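Local coordinates for peptide ABC transporter, peptide-binding protein (Enterococcus faecalis, PDB 3O6P) that probably binds peptides outside the cell for uptake by an ABC transporter, the chain here being one part of the longer solute-binding protein, at residues 24-29 against 217-222; 29-34 against 80-85; 33-38 against 223-228. All coordinates share one frame; numbering follows the deposited sequence.

Interaction 1 (24-29 against 217-222); sequences NLRKAI and MGDMGV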
# COMPACT_ATOMS: atom_id res chain seq x y z
N ASN A 24 2.94 8.87 -10.14
CA ASN A 24 2.35 8.22 -11.31
C ASN A 24 2.81 6.77 -11.53
O ASN A 24 2.01 5.93 -11.94
CB ASN A 24 2.55 9.05 -12.57
CG ASN A 24 1.69 10.30 -12.55
OD1 ASN A 24 0.51 10.23 -12.18
ND2 ASN A 24 2.26 11.44 -12.93
N LEU A 25 4.08 6.49 -11.23
CA LEU A 25 4.53 5.09 -11.27
C LEU A 25 3.85 4.24 -10.21
O LEU A 25 3.42 3.11 -10.50
CB LEU A 25 6.07 4.97 -11.18
CG LEU A 25 6.62 3.54 -11.05
CD1 LEU A 25 6.22 2.66 -12.26
CD2 LEU A 25 8.15 3.56 -10.86
N ARG A 26 3.76 4.75 -8.99
CA ARG A 26 3.09 3.99 -7.96
C ARG A 26 1.62 3.67 -8.33
O ARG A 26 1.14 2.55 -8.16
CB ARG A 26 3.18 4.70 -6.62
CG ARG A 26 4.62 4.98 -6.17
CD ARG A 26 4.63 5.38 -4.68
NE ARG A 26 3.89 6.62 -4.39
CZ ARG A 26 4.41 7.85 -4.39
NH1 ARG A 26 5.70 8.07 -4.69
NH2 ARG A 26 3.60 8.87 -4.10
N LYS A 27 0.94 4.65 -8.90
CA LYS A 27 -0.41 4.46 -9.40
C LYS A 27 -0.46 3.48 -10.58
O LYS A 27 -1.38 2.66 -10.64
CB LYS A 27 -1.03 5.82 -9.77
CG LYS A 27 -1.30 6.69 -8.52
CD LYS A 27 -1.62 8.10 -8.91
CE LYS A 27 -1.58 8.92 -7.62
NZ LYS A 27 -2.00 10.32 -7.89
N ALA A 28 0.51 3.56 -11.52
CA ALA A 28 0.50 2.64 -12.67
C ALA A 28 0.59 1.20 -12.15
O ALA A 28 -0.12 0.29 -12.63
CB ALA A 28 1.66 2.95 -13.61
N ILE A 29 1.43 1.00 -11.13
CA ILE A 29 1.59 -0.33 -10.52
C ILE A 29 0.24 -0.78 -9.92
O ILE A 29 -0.25 -1.89 -10.22
CB ILE A 29 2.72 -0.29 -9.47
CG1 ILE A 29 4.07 -0.25 -10.22
CG2 ILE A 29 2.66 -1.51 -8.56
CD1 ILE A 29 5.29 0.10 -9.30
N MSE A 217 -3.70 7.15 0.06
CA MSE A 217 -4.32 6.51 -1.10
C MSE A 217 -4.30 7.42 -2.31
O MSE A 217 -4.20 6.94 -3.46
CB MSE A 217 -5.73 6.05 -0.77
CG MSE A 217 -5.69 4.85 0.19
SE MSE A 217 -4.86 3.24 -0.52
CE MSE A 217 -3.05 3.48 0.14
N GLY A 218 -4.34 8.73 -2.06
CA GLY A 218 -4.34 9.71 -3.17
C GLY A 218 -3.02 9.79 -3.91
O GLY A 218 -3.01 10.11 -5.10
N ASP A 219 -1.91 9.54 -3.23
CA ASP A 219 -0.62 9.48 -3.93
C ASP A 219 -0.05 8.05 -3.92
O ASP A 219 1.11 7.85 -4.21
CB ASP A 219 0.42 10.56 -3.49
CG ASP A 219 1.03 10.30 -2.14
OD1 ASP A 219 0.51 9.43 -1.40
OD2 ASP A 219 2.04 10.98 -1.80
N MSE A 220 -0.91 7.07 -3.60
CA MSE A 220 -0.56 5.64 -3.57
C MSE A 220 0.80 5.38 -2.93
O MSE A 220 1.68 4.74 -3.52
CB MSE A 220 -0.69 4.98 -4.96
CG MSE A 220 -0.80 3.47 -4.93
SE MSE A 220 -2.42 2.84 -4.07
CE MSE A 220 -3.75 3.61 -5.26
N GLY A 221 0.94 5.81 -1.68
CA GLY A 221 2.25 5.72 -1.02
C GLY A 221 2.64 4.30 -0.67
O GLY A 221 3.85 4.01 -0.50
N VAL A 222 1.63 3.44 -0.54
CA VAL A 222 1.78 2.00 -0.39
C VAL A 222 0.67 1.37 -1.26
O VAL A 222 -0.34 2.03 -1.52
CB VAL A 222 1.66 1.58 1.11
CG1 VAL A 222 0.28 1.94 1.67
CG2 VAL A 222 1.95 0.09 1.29
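The guanidinium of Arg26 turns its edge to the turn at 219-220, with the carbonyl oxygens of Asp219 and Met220 near its plane; a bend at chi3 (-63°) swings it there. Gripping one atom side-on, NE and NH2 both donate to Asp219 O, NH2 at 2.7 Å (N-H...O 151°) and NE at 3.0 Å. NE also reaches Met220 O in a weak bond. The carboxylate of Asp219 stands 80° from the guanidinium plane, and its OD2 makes a salt bridge with Arg26 NH2 at a long 3.5 Å; its stronger polar partner is Tyr182, at OD1, while OD2 also bonds Asn184. At the other end, NH1 is held by Phe20 O. Lys27, extended beyond CG, lays its CG 4.0 Å from Met220 CB and brings NZ weakly to Gly218 O at 3.0 Å.

These carbonyls lie where helix 202-218 stops in a Schellman motif: Met220, at positive phi, is the C-prime residue, and Gly221 N returns to the helix's last turn. The Arg26 and Lys27 bonds tie helix 23-31 to the turn between helix 202-218 and strand 223-228, while Leu25 faces helix 80-94 and Ile29 reaches strands 5-11 and 99-106.

Interaction 2 (29-34 against 80-85); sequences ISYSID and TKKAKE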
# COMPACT_ATOMS: atom_id res chain seq x y z
N ILE A 29 1.43 1.00 -11.13
CA ILE A 29 1.59 -0.33 -10.52
C ILE A 29 0.24 -0.78 -9.92
O ILE A 29 -0.25 -1.89 -10.22
CB ILE A 29 2.72 -0.29 -9.47
CG1 ILE A 29 4.07 -0.25 -10.22
CG2 ILE A 29 2.66 -1.51 -8.56
CD1 ILE A 29 5.29 0.10 -9.30
N SER A 30 -0.38 0.10 -9.12
CA SER A 30 -1.66 -0.27 -8.53
C SER A 30 -2.76 -0.55 -9.58
O SER A 30 -3.53 -1.53 -9.47
CB SER A 30 -2.12 0.76 -7.50
OG SER A 30 -3.35 0.39 -6.91
N TYR A 31 -2.81 0.27 -10.62
CA TYR A 31 -3.81 0.09 -11.67
C TYR A 31 -3.66 -1.23 -12.42
O TYR A 31 -4.62 -1.70 -13.06
CB TYR A 31 -3.66 1.21 -12.71
CG TYR A 31 -4.32 2.52 -12.39
CD1 TYR A 31 -5.68 2.59 -12.07
CD2 TYR A 31 -3.61 3.73 -12.53
CE1 TYR A 31 -6.30 3.83 -11.83
CE2 TYR A 31 -4.21 4.98 -12.31
CZ TYR A 31 -5.55 5.02 -11.95
OH TYR A 31 -6.13 6.25 -11.73
N SER A 32 -2.47 -1.81 -12.37
CA SER A 32 -2.22 -3.00 -13.18
C SER A 32 -2.62 -4.31 -12.49
O SER A 32 -2.48 -5.37 -13.11
CB SER A 32 -0.73 -3.08 -13.54
OG SER A 32 -0.01 -3.52 -12.41
N ILE A 33 -3.08 -4.25 -11.24
CA ILE A 33 -3.35 -5.48 -10.48
C ILE A 33 -4.85 -5.67 -10.27
O ILE A 33 -5.51 -4.86 -9.61
CB ILE A 33 -2.60 -5.46 -9.12
CG1 ILE A 33 -1.09 -5.19 -9.29
CG2 ILE A 33 -2.90 -6.74 -8.29
CD1 ILE A 33 -0.44 -4.74 -7.98
N ASP A 34 -5.38 -6.74 -10.84
CA ASP A 34 -6.80 -7.08 -10.72
C ASP A 34 -7.00 -7.72 -9.35
O ASP A 34 -6.83 -8.93 -9.21
CB ASP A 34 -7.18 -8.02 -11.86
CG ASP A 34 -8.67 -8.34 -11.93
OD1 ASP A 34 -9.43 -8.01 -10.98
OD2 ASP A 34 -9.08 -8.96 -12.95
N THR A 80 -6.06 -1.49 -16.77
CA THR A 80 -4.74 -1.53 -17.43
C THR A 80 -4.55 -0.44 -18.46
O THR A 80 -3.41 -0.10 -18.73
CB THR A 80 -4.33 -2.92 -18.03
OG1 THR A 80 -5.23 -3.26 -19.09
CG2 THR A 80 -4.31 -4.01 -16.96
N LYS A 81 -5.64 0.12 -19.02
CA LYS A 81 -5.51 1.31 -19.90
C LYS A 81 -4.92 2.48 -19.11
O LYS A 81 -3.95 3.15 -19.55
CB LYS A 81 -6.86 1.71 -20.53
CG LYS A 81 -6.77 2.89 -21.49
CD LYS A 81 -8.04 3.07 -22.32
CE LYS A 81 -7.93 4.32 -23.21
NZ LYS A 81 -8.96 4.33 -24.29
N LYS A 82 -5.47 2.70 -17.91
CA LYS A 82 -4.91 3.69 -17.01
C LYS A 82 -3.50 3.34 -16.53
O LYS A 82 -2.65 4.22 -16.45
CB LYS A 82 -5.84 4.01 -15.84
CG LYS A 82 -7.11 4.80 -16.30
CD LYS A 82 -7.93 5.31 -15.09
CE LYS A 82 -8.84 6.52 -15.47
NZ LYS A 82 -9.51 7.14 -14.26
N ALA A 83 -3.23 2.06 -16.24
CA ALA A 83 -1.86 1.68 -15.88
C ALA A 83 -0.85 2.14 -16.94
O ALA A 83 0.17 2.74 -16.62
CB ALA A 83 -1.75 0.16 -15.64
N LYS A 84 -1.16 1.85 -18.21
CA LYS A 84 -0.30 2.25 -19.31
C LYS A 84 -0.14 3.76 -19.40
O LYS A 84 0.98 4.26 -19.61
CB LYS A 84 -0.86 1.69 -20.62
CG LYS A 84 -0.70 0.16 -20.67
CD LYS A 84 -1.41 -0.46 -21.86
CE LYS A 84 -1.33 -1.99 -21.79
NZ LYS A 84 0.03 -2.48 -22.16
N GLU A 85 -1.24 4.49 -19.24
CA GLU A 85 -1.19 5.96 -19.34
C GLU A 85 -0.31 6.54 -18.23
O GLU A 85 0.53 7.43 -18.46
CB GLU A 85 -2.60 6.52 -19.20
CG GLU A 85 -2.66 8.04 -19.22
CD GLU A 85 -4.01 8.61 -18.80
OE1 GLU A 85 -4.87 7.86 -18.27
OE2 GLU A 85 -4.20 9.84 -18.97
O HOH W 1 -8.71 6.21 -11.28
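Tyr31 and Lys82 both set CG anti to the carbonyl carbon (chi1 -82° and -70°), and the two side chains run out from their helices to meet with Lys82 CB over the tyrosine ring and CD out past its CE1-CZ side. Lys82 CB sits over the centre of one face, 3.8 Å from the ring centroid and only 1° off the normal, a CH-pi contact with nearly exact centring. Further along the extended lysine, CD comes 3.9 Å from Tyr31 OH. A single water at the ring's edge, in its plane, completes the polar end: it lies 2.6 Å from Tyr31 OH and accepts from Lys82 NZ at 3.2 Å, so the ammonium is joined to the phenol through solvent.

This is helix-on-helix packing within the alpha/beta domain, between the C-terminal end of helix 23-31 and the first turns of helix 80-94. The backbones come close at a small residue, Tyr31 CA to Ala83 CA being 4.9 Å. There the Ala83 methyl meets Tyr31 CB at 3.7 Å and also touches Ser32 CB. A hydrogen bond from Ser32 OG back to Ile29 O is doubtful, since the serine has two conformers. Tyr86, farther along helix 80-94, meets the Tyr31 ring edge-to-face, and Tyr31 shares backbone hydrogen bonding with Asp79, just before that helix.

Interaction 3 (33-38 against 223-228); sequences IDRKAL and VPLFQK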
# COMPACT_ATOMS: atom_id res chain seq x y z
N ILE A 33 -3.08 -4.25 -11.24
CA ILE A 33 -3.35 -5.48 -10.48
C ILE A 33 -4.85 -5.67 -10.27
O ILE A 33 -5.51 -4.86 -9.61
CB ILE A 33 -2.60 -5.46 -9.12
CG1 ILE A 33 -1.09 -5.19 -9.29
CG2 ILE A 33 -2.90 -6.74 -8.29
CD1 ILE A 33 -0.44 -4.74 -7.98
N ASP A 34 -5.38 -6.74 -10.84
CA ASP A 34 -6.80 -7.08 -10.72
C ASP A 34 -7.00 -7.72 -9.35
O ASP A 34 -6.83 -8.93 -9.21
CB ASP A 34 -7.18 -8.02 -11.86
CG ASP A 34 -8.67 -8.34 -11.93
OD1 ASP A 34 -9.43 -8.01 -10.98
OD2 ASP A 34 -9.08 -8.96 -12.95
N ARG A 35 -7.36 -6.91 -8.36
CA ARG A 35 -7.53 -7.38 -6.98
C ARG A 35 -8.68 -8.40 -6.87
O ARG A 35 -8.62 -9.32 -6.03
CB ARG A 35 -7.88 -6.22 -6.03
CG ARG A 35 -7.03 -4.93 -6.04
CD ARG A 35 -5.62 -5.21 -5.72
NE ARG A 35 -4.82 -4.03 -5.35
CZ ARG A 35 -4.53 -2.98 -6.13
NH1 ARG A 35 -5.02 -2.87 -7.38
NH2 ARG A 35 -3.72 -2.03 -5.69
N LYS A 36 -9.73 -8.21 -7.67
CA LYS A 36 -10.85 -9.16 -7.66
C LYS A 36 -10.37 -10.56 -8.08
O LYS A 36 -10.64 -11.56 -7.42
CB LYS A 36 -11.98 -8.65 -8.58
CG LYS A 36 -13.26 -9.48 -8.49
CD LYS A 36 -14.34 -8.95 -9.45
CE LYS A 36 -15.67 -9.69 -9.25
NZ LYS A 36 -16.32 -9.40 -7.93
N ALA A 37 -9.62 -10.63 -9.17
CA ALA A 37 -9.06 -11.92 -9.61
C ALA A 37 -8.12 -12.48 -8.55
O ALA A 37 -8.10 -13.71 -8.29
CB ALA A 37 -8.31 -11.73 -10.96
N LEU A 38 -7.31 -11.62 -7.95
CA LEU A 38 -6.37 -12.08 -6.94
C LEU A 38 -7.13 -12.76 -5.82
O LEU A 38 -6.81 -13.88 -5.42
CB LEU A 38 -5.50 -10.93 -6.39
CG LEU A 38 -4.58 -11.22 -5.20
CD1 LEU A 38 -3.51 -12.31 -5.50
CD2 LEU A 38 -3.91 -9.91 -4.75
N VAL A 223 0.85 0.13 -1.73
CA VAL A 223 -0.09 -0.48 -2.69
C VAL A 223 -0.84 -1.62 -1.97
O VAL A 223 -0.32 -2.75 -1.89
CB VAL A 223 0.62 -1.00 -3.98
CG1 VAL A 223 -0.42 -1.65 -4.94
CG2 VAL A 223 1.35 0.15 -4.70
N PRO A 224 -2.03 -1.34 -1.39
CA PRO A 224 -2.79 -2.44 -0.74
C PRO A 224 -3.20 -3.49 -1.74
O PRO A 224 -3.56 -3.16 -2.87
CB PRO A 224 -4.02 -1.71 -0.15
CG PRO A 224 -3.57 -0.26 -0.01
CD PRO A 224 -2.73 -0.04 -1.27
N LEU A 225 -3.09 -4.76 -1.33
CA LEU A 225 -3.40 -5.88 -2.21
C LEU A 225 -4.74 -6.54 -1.86
O LEU A 225 -5.53 -6.85 -2.75
CB LEU A 225 -2.26 -6.91 -2.18
CG LEU A 225 -0.90 -6.39 -2.65
CD1 LEU A 225 0.11 -7.52 -2.47
CD2 LEU A 225 -1.00 -5.96 -4.14
N PHE A 226 -4.99 -6.76 -0.56
CA PHE A 226 -6.25 -7.34 -0.13
C PHE A 226 -6.42 -7.15 1.36
O PHE A 226 -5.47 -6.79 2.07
CB PHE A 226 -6.36 -8.84 -0.51
CG PHE A 226 -5.26 -9.72 0.08
CD1 PHE A 226 -5.40 -10.26 1.37
CD2 PHE A 226 -4.12 -10.06 -0.66
CE1 PHE A 226 -4.41 -11.11 1.94
CE2 PHE A 226 -3.12 -10.91 -0.12
CZ PHE A 226 -3.27 -11.43 1.20
N GLN A 227 -7.64 -7.38 1.84
CA GLN A 227 -7.95 -7.39 3.28
C GLN A 227 -8.37 -8.81 3.68
O GLN A 227 -8.99 -9.53 2.90
CB GLN A 227 -9.07 -6.39 3.57
CG GLN A 227 -9.67 -6.51 4.98
CD GLN A 227 -10.83 -5.56 5.19
OE1 GLN A 227 -10.92 -4.49 4.55
NE2 GLN A 227 -11.73 -5.93 6.10
N LYS A 228 -8.01 -9.23 4.88
CA LYS A 228 -8.44 -10.53 5.38
C LYS A 228 -8.84 -10.26 6.82
O LYS A 228 -7.98 -9.92 7.64
CB LYS A 228 -7.31 -11.56 5.25
CG LYS A 228 -7.77 -13.04 5.40
CD LYS A 228 -6.70 -14.00 4.87
CE LYS A 228 -7.16 -15.46 4.84
NZ LYS A 228 -7.77 -15.84 6.11
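Arg35 reaches from the first turn of helix 35-43 to strand 223-228, its CB and CG each passing 4.1 Å from Leu225 O. A bend at chi2 (-59°) then brings CD to 3.4 Å from that same oxygen, which is buried and has no hydrogen-bonding partner in the model. Beyond CD the guanidinium meets Pro224 O edge-on: NE donates at 2.9 Å with an N-H...O angle of 154°, lying in the carbonyl plane, and NH2 donates at 3.0 Å. Two N-H groups thus converge on one oxygen, which fixes the rotation of the guanidinium. NH2 also brushes Val223 CG1 and is bonded to Ser30 OG, while NH1 turns back weakly to Ile33 O.

Ile33 CD1 meets Leu225 CD2 at 4.1 Å, and Leu38 CD2 comes to the edge of the Phe226 ring, 4.1 Å from CD2 of Phe226. The helix start is capped by Asp34, whose OD1 accepts from Ala37 N from above the carboxylate plane. Leu225 and Phe226 both face Gln7 of strand 5-11, a classic beta bulge in one of the two outermost strands of the mixed sheet; against this strand packs the start of helix 35-43, in an alpha/beta domain consistent with a family 5 solute-binding protein.

The three contacts follow one chain path, from helix 23-31 through the turn at 32-34 into helix 35-43. Interactions 1 and 2 share Ile29, with centres about 10 Å apart; interactions 2 and 3 share Ile33 and Asp34, with centres about 13 Å apart. Ser30 joins the latter pair, its OG lying 2.7 Å from Arg35 NH2, and it also packs against Met220 CE of interaction 1. Interactions 1 and 3 use consecutive parts of the C-terminal segment, where SE of Met217, a selenomethionine, touches Pro224 CG at 3.8 Å. Gln123, Leu126 and Val129, which bind the sodium ion, belong to none of the segments; the Ser32 side chain is about 10 Å from the ion and that of Ile33 about 13 Å.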